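Local coordinates for protein transmembrane oligosaccharyl transferase (Archaeoglobus fulgidus, PDB 3WAJ) that is a membrane-embedded protein of the STT3/AglB family, with a many-helix N-terminal region of the GT-C clan followed by a mixed alpha/beta C-terminal region, at residues R65-P70 / F82-V87; Y76-H81 / N568-G573; F542-V547 / H562-A567. All blocks are in the same frame, centred on the assembly; numbering follows the deposited sequence.

Contact 1: residues R65-P70 / F82-V87; sequences RIWFDP and FGPFLV
Arg65 reaches across to the main chain of Phe82 with the end of its guanidinium group, and the two bonds it makes there are the hydrogen bonds between the two segments. Arg65 NH1 lies 2.9 Å from Phe82 O with an N-H...O angle of 157°, while Arg65 NH2 reaches the same oxygen at 3.2 Å by a more bent bond. On the side of NE the group also holds Ile66 O of its own segment, which stands 2.8 Å from Arg65 NE and accepts from Arg65 NH2 as well. Both carbonyl oxygens lie close to the guanidinium plane, so the four bonds fix its rotation. The chain curls back to this position because CG sits between the backbone N and the carbonyl carbon (chi1 59°) and a second bend follows at chi3 (-72°).

A flat neighbour covers one face of the group: the indole of Trp67 lies over it, with CZ3 3.7 Å above the guanidinium plane.

Apolar contacts complete the join. At the rim of the same indole, Trp67 CH2 meets Pro84 CD at 3.9 Å, near the ring plane and at about a right angle to the proline. Val87 CG2 comes within 3.5 Å of Arg65 NH1, and the two side chains cross.

The contact ties the start of helix 84-96, with Gly83 at its N-cap, to the chain leading into strand 68-69. Helix 47-60 packs on Arg65 and Val87 through Thr58, helix 199-214 touches Pro84 through Leu213, and strand 78-79 pairs with strand 68-69.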
loop_
_atom_site.group_PDB
_atom_site.type_symbol
_atom_site.label_atom_id
_atom_site.label_comp_id
_atom_site.label_asym_id
_atom_site.label_seq_id
_atom_site.Cartn_x
_atom_site.Cartn_y
_atom_site.Cartn_z
ATOM N N ARG A 65 -12.830 -5.341 -18.973
ATOM C CA ARG A 65 -11.911 -4.621 -18.098
ATOM C C ARG A 65 -10.524 -4.690 -18.690
ATOM O O ARG A 65 -10.247 -5.557 -19.515
ATOM C CB ARG A 65 -11.928 -5.177 -16.662
ATOM C CG ARG A 65 -11.566 -6.650 -16.536
ATOM C CD ARG A 65 -10.984 -6.955 -15.165
ATOM N NE ARG A 65 -9.627 -6.419 -14.999
ATOM C CZ ARG A 65 -8.892 -6.532 -13.895
ATOM N NH1 ARG A 65 -9.385 -7.161 -12.839
ATOM N NH2 ARG A 65 -7.665 -6.007 -13.848
ATOM N N ILE A 66 -9.664 -3.753 -18.294
ATOM C CA ILE A 66 -8.267 -3.760 -18.729
ATOM C C ILE A 66 -7.442 -4.753 -17.893
ATOM O O ILE A 66 -7.833 -5.131 -16.780
ATOM C CB ILE A 66 -7.657 -2.360 -18.594
ATOM C CG1 ILE A 66 -7.598 -1.955 -17.116
ATOM C CG2 ILE A 66 -8.462 -1.352 -19.406
ATOM C CD1 ILE A 66 -6.811 -0.682 -16.848
ATOM N N TRP A 67 -6.295 -5.159 -18.429
ATOM C CA TRP A 67 -5.356 -6.029 -17.718
ATOM C C TRP A 67 -3.986 -5.412 -17.815
ATOM O O TRP A 67 -2.974 -6.001 -17.415
ATOM C CB TRP A 67 -5.351 -7.432 -18.351
ATOM C CG TRP A 67 -6.689 -8.056 -18.216
ATOM C CD1 TRP A 67 -7.710 -8.026 -19.127
ATOM C CD2 TRP A 67 -7.195 -8.744 -17.066
ATOM N NE1 TRP A 67 -8.808 -8.681 -18.622
ATOM C CE2 TRP A 67 -8.518 -9.133 -17.360
ATOM C CE3 TRP A 67 -6.650 -9.081 -15.820
ATOM C CZ2 TRP A 67 -9.307 -9.844 -16.450
ATOM C CZ3 TRP A 67 -7.422 -9.784 -14.923
ATOM C CH2 TRP A 67 -8.741 -10.163 -15.240
ATOM N N PHE A 68 -3.969 -4.202 -18.360
ATOM C CA PHE A 68 -2.759 -3.399 -18.438
ATOM C C PHE A 68 -3.125 -1.907 -18.429
ATOM O O PHE A 68 -4.170 -1.507 -18.959
ATOM C CB PHE A 68 -1.959 -3.788 -19.687
ATOM C CG PHE A 68 -0.678 -3.028 -19.849
ATOM C CD1 PHE A 68 0.480 -3.457 -19.214
ATOM C CD2 PHE A 68 -0.631 -1.877 -20.631
ATOM C CE1 PHE A 68 1.678 -2.762 -19.361
ATOM C CE2 PHE A 68 0.560 -1.166 -20.784
ATOM C CZ PHE A 68 1.720 -1.612 -20.147
ATOM N N ASP A 69 -2.276 -1.094 -17.805
ATOM C CA ASP A 69 -2.637 0.285 -17.500
ATOM C C ASP A 69 -1.462 1.185 -17.807
ATOM O O ASP A 69 -0.567 1.343 -16.989
ATOM C CB ASP A 69 -3.047 0.404 -16.022
ATOM C CG ASP A 69 -3.485 1.835 -15.616
ATOM O OD1 ASP A 69 -3.616 2.720 -16.489
ATOM O OD2 ASP A 69 -3.723 2.066 -14.414
ATOM N N PRO A 70 -1.449 1.767 -19.013
ATOM C CA PRO A 70 -0.343 2.648 -19.400
ATOM C C PRO A 70 -0.384 3.982 -18.669
ATOM O O PRO A 70 0.546 4.787 -18.796
ATOM C CB PRO A 70 -0.576 2.861 -20.909
ATOM C CG PRO A 70 -2.035 2.619 -21.100
ATOM C CD PRO A 70 -2.378 1.520 -20.133
ATOM N N PHE A 82 -4.659 -6.700 -9.837
ATOM C CA PHE A 82 -5.917 -6.619 -9.074
ATOM C C PHE A 82 -6.995 -7.448 -9.738
ATOM O O PHE A 82 -7.257 -7.296 -10.932
ATOM C CB PHE A 82 -6.399 -5.171 -8.940
ATOM C CG PHE A 82 -5.711 -4.400 -7.856
ATOM C CD1 PHE A 82 -4.531 -4.879 -7.272
ATOM C CD2 PHE A 82 -6.249 -3.204 -7.397
ATOM C CE1 PHE A 82 -3.882 -4.151 -6.257
ATOM C CE2 PHE A 82 -5.615 -2.471 -6.379
ATOM C CZ PHE A 82 -4.431 -2.946 -5.809
ATOM N N GLY A 83 -7.614 -8.325 -8.961
ATOM C CA GLY A 83 -8.489 -9.346 -9.509
ATOM C C GLY A 83 -9.842 -8.880 -10.011
ATOM O O GLY A 83 -10.347 -7.827 -9.603
ATOM N N PRO A 84 -10.450 -9.683 -10.902
ATOM C CA PRO A 84 -11.774 -9.342 -11.424
ATOM C C PRO A 84 -12.887 -9.408 -10.386
ATOM O O PRO A 84 -13.874 -8.700 -10.582
ATOM C CB PRO A 84 -12.006 -10.382 -12.534
ATOM C CG PRO A 84 -11.015 -11.501 -12.260
ATOM C CD PRO A 84 -9.843 -10.831 -11.608
ATOM N N PHE A 85 -12.764 -10.199 -9.321
ATOM C CA PHE A 85 -13.876 -10.256 -8.368
ATOM C C PHE A 85 -14.314 -8.872 -7.880
ATOM O O PHE A 85 -15.486 -8.488 -7.999
ATOM C CB PHE A 85 -13.604 -11.147 -7.152
ATOM C CG PHE A 85 -14.680 -11.022 -6.099
ATOM C CD1 PHE A 85 -14.464 -10.281 -4.949
ATOM C CD2 PHE A 85 -15.938 -11.588 -6.301
ATOM C CE1 PHE A 85 -15.473 -10.123 -3.996
ATOM C CE2 PHE A 85 -16.957 -11.448 -5.347
ATOM C CZ PHE A 85 -16.724 -10.712 -4.190
ATOM N N LEU A 86 -13.369 -8.120 -7.322
ATOM C CA LEU A 86 -13.702 -6.823 -6.728
ATOM C C LEU A 86 -13.940 -5.797 -7.819
ATOM O O LEU A 86 -14.801 -4.937 -7.669
ATOM C CB LEU A 86 -12.589 -6.337 -5.797
ATOM C CG LEU A 86 -12.943 -5.656 -4.467
ATOM C CD1 LEU A 86 -11.831 -4.679 -4.033
ATOM C CD2 LEU A 86 -14.304 -4.976 -4.488
ATOM N N VAL A 87 -13.182 -5.870 -8.915
ATOM C CA VAL A 87 -13.441 -4.943 -10.010
ATOM C C VAL A 87 -14.896 -5.095 -10.475
ATOM O O VAL A 87 -15.620 -4.120 -10.539
ATOM C CB VAL A 87 -12.457 -5.089 -11.197
ATOM C CG1 VAL A 87 -12.822 -4.070 -12.290
ATOM C CG2 VAL A 87 -11.025 -4.843 -10.744
#

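Contact 2: residues Y76-H81 / N568-G573; sequences YGSYTH and NPFQAG. With SO4 (sulfate ion), chain C.
His81, whose ring edge meets Phe570 across the contact, directs NE2 at O1 of a sulfate ion 3.1 Å away. The bond is nearly straight, at 173°, and the oxygen lies at the edge of the imidazole, near its plane. His162 and Arg426 hold the same sulfate.

The carbon between the two ring nitrogens makes the aromatic contact. CE1 of His81 comes to 3.5 Å from CE1 of Phe570, and ND1 stands over a face of the phenyl ring. With the planes at 74° and the centroids 5.1 Å apart, the pair is an offset edge-to-face stack. The imidazole is swung into place by its first torsion (chi1 72°), which puts CG between the backbone N and the carbonyl carbon.

Further along, Ser78 OG faces the loop at the edge of the phenyl ring, 3.1 Å from Asn568 ND2 and 4.2 Å from Ala572 CB. The loop is shaped from within: Asn568 to Gln571 form a type I beta turn closed by Gln571 N to Asn568 O, 2.9 Å, and Asn568 N bonds Ala572 O. Tyr50, Phe82 and His555 also meet the Phe570 ring edge-to-face.

The side chain of His81 is about 7 Å from the zinc ion held by Asp47, Asp161 and His163. The sulfate, probably from the crystallisation liquor, is consistent with a pocket near this metal site that can accept an anion, where a turn of the AglB core region meets the N-terminal STT3 region.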
loop_
_atom_site.group_PDB
_atom_site.type_symbol
_atom_site.label_atom_id
_atom_site.label_comp_id
_atom_site.label_asym_id
_atom_site.label_seq_id
_atom_site.Cartn_x
_atom_site.Cartn_y
_atom_site.Cartn_z
ATOM N N TYR A 76 5.980 3.396 -18.982
ATOM C CA TYR A 76 5.977 1.987 -19.399
ATOM C C TYR A 76 4.599 1.345 -19.296
ATOM O O TYR A 76 4.205 0.551 -20.147
ATOM C CB TYR A 76 6.989 1.174 -18.573
ATOM C CG TYR A 76 8.393 1.720 -18.648
ATOM C CD1 TYR A 76 9.248 1.360 -19.692
ATOM C CD2 TYR A 76 8.876 2.595 -17.679
ATOM C CE1 TYR A 76 10.547 1.863 -19.764
ATOM C CE2 TYR A 76 10.182 3.110 -17.752
ATOM C CZ TYR A 76 10.997 2.727 -18.796
ATOM O OH TYR A 76 12.269 3.212 -18.877
ATOM N N GLY A 77 3.859 1.679 -18.249
ATOM C CA GLY A 77 2.572 1.043 -18.034
ATOM C C GLY A 77 2.735 -0.172 -17.137
ATOM O O GLY A 77 3.829 -0.735 -17.036
ATOM N N SER A 78 1.651 -0.583 -16.489
ATOM C CA SER A 78 1.683 -1.689 -15.541
ATOM C C SER A 78 0.584 -2.701 -15.856
ATOM O O SER A 78 -0.593 -2.331 -16.048
ATOM C CB SER A 78 1.461 -1.173 -14.103
ATOM O OG SER A 78 2.669 -0.902 -13.425
ATOM N N TYR A 79 0.957 -3.978 -15.877
ATOM C CA TYR A 79 -0.047 -5.029 -15.855
ATOM C C TYR A 79 -0.773 -4.938 -14.531
ATOM O O TYR A 79 -0.171 -4.601 -13.523
ATOM C CB TYR A 79 0.602 -6.398 -15.967
ATOM C CG TYR A 79 1.280 -6.606 -17.293
ATOM C CD1 TYR A 79 0.590 -7.146 -18.366
ATOM C CD2 TYR A 79 2.605 -6.259 -17.471
ATOM C CE1 TYR A 79 1.203 -7.335 -19.572
ATOM C CE2 TYR A 79 3.226 -6.437 -18.669
ATOM C CZ TYR A 79 2.522 -6.979 -19.717
ATOM O OH TYR A 79 3.151 -7.157 -20.928
ATOM N N THR A 80 -2.057 -5.260 -14.534
ATOM C CA THR A 80 -2.885 -5.104 -13.350
ATOM C C THR A 80 -3.083 -6.449 -12.677
ATOM O O THR A 80 -3.794 -7.312 -13.209
ATOM C CB THR A 80 -4.273 -4.519 -13.722
ATOM O OG1 THR A 80 -4.976 -5.448 -14.555
ATOM C CG2 THR A 80 -4.117 -3.248 -14.506
ATOM N N HIS A 81 -2.477 -6.649 -11.511
ATOM C CA HIS A 81 -2.748 -7.898 -10.797
ATOM C C HIS A 81 -4.058 -7.875 -10.015
ATOM O O HIS A 81 -4.525 -8.929 -9.580
ATOM C CB HIS A 81 -1.595 -8.320 -9.893
ATOM C CG HIS A 81 -1.440 -7.465 -8.677
ATOM N ND1 HIS A 81 -0.745 -6.277 -8.692
ATOM C CD2 HIS A 81 -1.894 -7.623 -7.410
ATOM C CE1 HIS A 81 -0.783 -5.733 -7.490
ATOM N NE2 HIS A 81 -1.471 -6.531 -6.688
ATOM N N ASN A 568 4.725 3.954 -8.497
ATOM C CA ASN A 568 3.499 3.237 -8.130
ATOM C C ASN A 568 3.583 2.663 -6.739
ATOM O O ASN A 568 4.669 2.277 -6.293
ATOM C CB ASN A 568 3.403 1.937 -8.979
ATOM C CG ASN A 568 2.568 2.099 -10.193
ATOM O OD1 ASN A 568 1.731 2.994 -10.253
ATOM N ND2 ASN A 568 2.776 1.235 -11.180
ATOM N N PRO A 569 2.426 2.465 -6.097
ATOM C CA PRO A 569 2.405 1.653 -4.874
ATOM C C PRO A 569 2.553 0.139 -5.113
ATOM O O PRO A 569 2.516 -0.611 -4.139
ATOM C CB PRO A 569 1.049 2.009 -4.248
ATOM C CG PRO A 569 0.756 3.410 -4.800
ATOM C CD PRO A 569 1.213 3.295 -6.228
ATOM N N PHE A 570 2.706 -0.297 -6.367
ATOM C CA PHE A 570 3.203 -1.655 -6.662
ATOM C C PHE A 570 4.721 -1.663 -6.707
ATOM O O PHE A 570 5.311 -2.659 -7.117
ATOM C CB PHE A 570 2.720 -2.155 -8.032
ATOM C CG PHE A 570 1.251 -2.000 -8.241
ATOM C CD1 PHE A 570 0.354 -2.427 -7.278
ATOM C CD2 PHE A 570 0.768 -1.391 -9.382
ATOM C CE1 PHE A 570 -1.005 -2.258 -7.458
ATOM C CE2 PHE A 570 -0.593 -1.211 -9.566
ATOM C CZ PHE A 570 -1.475 -1.648 -8.609
ATOM N N GLN A 571 5.330 -0.533 -6.330
ATOM C CA GLN A 571 6.783 -0.322 -6.343
ATOM C C GLN A 571 7.425 -0.339 -7.729
ATOM O O GLN A 571 8.608 -0.652 -7.866
ATOM C CB GLN A 571 7.495 -1.271 -5.365
ATOM C CG GLN A 571 7.058 -1.053 -3.899
ATOM C CD GLN A 571 7.617 -2.095 -2.937
ATOM O OE1 GLN A 571 8.342 -3.010 -3.334
ATOM N NE2 GLN A 571 7.281 -1.957 -1.665
ATOM N N ALA A 572 6.637 0.013 -8.749
ATOM C CA ALA A 572 7.167 0.287 -10.084
ATOM C C ALA A 572 7.718 1.724 -10.150
ATOM O O ALA A 572 7.200 2.619 -9.479
ATOM C CB ALA A 572 6.088 0.112 -11.120
ATOM N N GLY A 573 8.749 1.945 -10.969
ATOM C CA GLY A 573 9.237 3.291 -11.238
ATOM C C GLY A 573 10.073 3.941 -10.136
ATOM O O GLY A 573 10.327 5.152 -10.176
HETATM S S SO4 C . -1.442 -7.480 -3.049
HETATM O O1 SO4 C . -1.966 -6.253 -3.664
HETATM O O2 SO4 C . -0.454 -8.061 -3.963
HETATM O O3 SO4 C . -0.816 -7.132 -1.772
HETATM O O4 SO4 C . -2.494 -8.472 -2.797
#

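Contact 3: residues F542-V547 / H562-A567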
loop_
_atom_site.group_PDB
_atom_site.type_symbol
_atom_site.label_atom_id
_atom_site.label_comp_id
_atom_site.label_asym_id
_atom_site.label_seq_id
_atom_site.Cartn_x
_atom_site.Cartn_y
_atom_site.Cartn_z
ATOM N N PHE A 542 -1.329 9.710 -27.820
ATOM C CA PHE A 542 -1.176 11.149 -27.878
ATOM C C PHE A 542 0.071 11.618 -27.136
ATOM O O PHE A 542 0.714 10.890 -26.370
ATOM C CB PHE A 542 -2.426 11.872 -27.343
ATOM C CG PHE A 542 -2.618 11.762 -25.825
ATOM C CD1 PHE A 542 -2.924 10.538 -25.221
ATOM C CD2 PHE A 542 -2.524 12.890 -25.013
ATOM C CE1 PHE A 542 -3.120 10.438 -23.827
ATOM C CE2 PHE A 542 -2.714 12.802 -23.632
ATOM C CZ PHE A 542 -3.018 11.575 -23.036
ATOM N N GLU A 543 0.379 12.866 -27.409
ATOM C CA GLU A 543 1.433 13.638 -26.795
ATOM C C GLU A 543 1.278 13.687 -25.240
ATOM O O GLU A 543 0.453 14.424 -24.711
ATOM C CB GLU A 543 1.351 15.032 -27.465
ATOM C CG GLU A 543 -0.131 15.481 -27.934
ATOM C CD GLU A 543 -0.696 14.863 -29.280
ATOM O OE1 GLU A 543 -1.910 15.020 -29.588
ATOM O OE2 GLU A 543 0.057 14.231 -30.048
ATOM N N THR A 544 2.059 12.889 -24.509
ATOM C CA THR A 544 1.909 12.795 -23.045
ATOM C C THR A 544 3.068 13.358 -22.200
ATOM O O THR A 544 4.124 13.689 -22.722
ATOM C CB THR A 544 1.685 11.336 -22.586
ATOM O OG1 THR A 544 2.816 10.527 -22.947
ATOM C CG2 THR A 544 0.403 10.761 -23.175
ATOM N N TYR A 545 2.877 13.426 -20.883
ATOM C CA TYR A 545 3.971 13.784 -19.968
ATOM C C TYR A 545 3.834 13.046 -18.638
ATOM O O TYR A 545 2.747 12.569 -18.293
ATOM C CB TYR A 545 4.055 15.313 -19.730
ATOM C CG TYR A 545 2.766 15.940 -19.233
ATOM C CD1 TYR A 545 2.347 15.781 -17.915
ATOM C CD2 TYR A 545 1.972 16.705 -20.082
ATOM C CE1 TYR A 545 1.164 16.346 -17.463
ATOM C CE2 TYR A 545 0.784 17.284 -19.635
ATOM C CZ TYR A 545 0.391 17.096 -18.321
ATOM O OH TYR A 545 -0.782 17.661 -17.868
ATOM N N GLY A 546 4.929 12.956 -17.886
ATOM C CA GLY A 546 4.898 12.229 -16.636
ATOM C C GLY A 546 4.934 13.139 -15.427
ATOM O O GLY A 546 5.410 14.284 -15.478
ATOM N N VAL A 547 4.420 12.604 -14.327
ATOM C CA VAL A 547 4.395 13.289 -13.059
ATOM C C VAL A 547 5.241 12.475 -12.072
ATOM O O VAL A 547 4.925 11.318 -11.757
ATOM C CB VAL A 547 2.970 13.403 -12.556
ATOM C CG1 VAL A 547 2.932 14.114 -11.178
ATOM C CG2 VAL A 547 2.118 14.155 -13.567
ATOM N N HIS A 562 -5.827 12.555 -12.425
ATOM C CA HIS A 562 -5.882 11.989 -13.781
ATOM C C HIS A 562 -4.620 12.374 -14.571
ATOM O O HIS A 562 -4.708 12.788 -15.727
ATOM C CB HIS A 562 -7.136 12.461 -14.549
ATOM C CG HIS A 562 -8.411 11.800 -14.122
ATOM N ND1 HIS A 562 -9.635 12.120 -14.670
ATOM C CD2 HIS A 562 -8.660 10.843 -13.192
ATOM C CE1 HIS A 562 -10.578 11.385 -14.107
ATOM N NE2 HIS A 562 -10.010 10.600 -13.208
ATOM N N ARG A 563 -3.458 12.268 -13.928
ATOM C CA ARG A 563 -2.174 12.421 -14.615
ATOM C C ARG A 563 -1.372 11.138 -14.468
ATOM O O ARG A 563 -1.794 10.226 -13.770
ATOM C CB ARG A 563 -1.400 13.646 -14.106
ATOM C CG ARG A 563 -2.088 14.966 -14.459
ATOM C CD ARG A 563 -2.363 15.118 -15.978
ATOM N NE ARG A 563 -3.023 16.396 -16.289
ATOM C CZ ARG A 563 -4.344 16.583 -16.313
ATOM N NH1 ARG A 563 -5.161 15.564 -16.073
ATOM N NH2 ARG A 563 -4.848 17.785 -16.587
ATOM N N MET A 564 -0.221 11.051 -15.120
ATOM C CA MET A 564 0.473 9.769 -15.165
ATOM C C MET A 564 1.738 9.754 -14.315
ATOM O O MET A 564 2.723 10.400 -14.655
ATOM C CB MET A 564 0.791 9.397 -16.614
ATOM C CG MET A 564 -0.420 9.442 -17.539
ATOM S SD MET A 564 0.082 9.103 -19.241
ATOM C CE MET A 564 -1.500 8.720 -20.026
ATOM N N PRO A 565 1.711 8.996 -13.204
ATOM C CA PRO A 565 2.865 8.944 -12.295
ATOM C C PRO A 565 3.963 8.024 -12.796
ATOM O O PRO A 565 3.711 6.956 -13.384
ATOM C CB PRO A 565 2.259 8.377 -10.999
ATOM C CG PRO A 565 1.155 7.472 -11.492
ATOM C CD PRO A 565 0.561 8.228 -12.680
ATOM N N ILE A 566 5.190 8.457 -12.556
ATOM C CA ILE A 566 6.382 7.669 -12.859
ATOM C C ILE A 566 6.456 6.428 -11.938
ATOM O O ILE A 566 6.891 5.340 -12.347
ATOM C CB ILE A 566 7.631 8.571 -12.682
ATOM C CG1 ILE A 566 8.058 9.153 -14.028
ATOM C CG2 ILE A 566 8.785 7.848 -11.946
ATOM C CD1 ILE A 566 7.163 10.303 -14.524
ATOM N N ALA A 567 6.017 6.596 -10.691
ATOM C CA ALA A 567 6.133 5.529 -9.704
ATOM C C ALA A 567 4.798 5.185 -9.010
ATOM O O ALA A 567 3.915 6.040 -8.892
ATOM C CB ALA A 567 7.227 5.854 -8.683
HETATM O O HOH W 1 0.467 12.980 -17.083
HETATM O O HOH W 2 5.579 9.407 -9.638
#
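Tyr545 and Arg563 bring two flat groups together with their planes 63° apart, the phenol oxygen standing at the guanidinium edge, tilted somewhat out of its plane. Arg563 NE gives a bent bond to Tyr545 OH, 3.0 Å long with an N-H...O angle of 137°. A bend at chi2 lays the aliphatic part of the arginine beside the tyrosine, with Arg563 CD 4.0 Å from Tyr545 CE1. Tyr545 OH is also bonded to Pro515 O, while Arg563 NH1 turns back to His562 O and NH2 reaches Thr514 O, so the guanidinium is held from several sides. On the Phe542 ring, Thr544 CG2 sits over the centre of one face, and Met564 CE approaches obliquely, 4.4 Å from Phe542 CZ.

Backbone pairing sets the register. Val547 N bonds Met564 O at 2.8 Å, and Ile566 N bonds Val547 O at 3.0 Å, so Val547 spans Pro565 in the parallel pattern. One water joins Tyr545 O to Met564 N and a second joins Val547 O to Ala567 N. Val547 CG2 packs on Arg563 CB at 3.6 Å, while Ile566 CD1 lies 3.6 Å from Gly546 CA.

Helix 554-561 connects the two strands, which makes this the beta-alpha-beta crossover at one edge of a five-stranded mixed sheet; both strands of the unit fall in the AglB core range.

In the fold
From the N terminus, the chain first runs through 65-70, turns, and comes back along 76-81; the two short strands pair, Asp69 N lying 2.7 Å from Ser78 O. Contact 1 then closes this short loop as helix 84-96 begins. Because 76-81 lies inside that loop but finds its partner at 568-573, contacts 1 and 2 cross. Contact 2 closes a far longer loop of 486 residues, linking the STT3 N-terminal region to the AglB core. Contact 3 is nested within it, just before its end: segment 562-567 runs directly into 568-573, and Ala567 CB lies 3.3 Å from Ala572 O. The turn that meets His81 thus follows shortly after the edge strand of the mixed sheet.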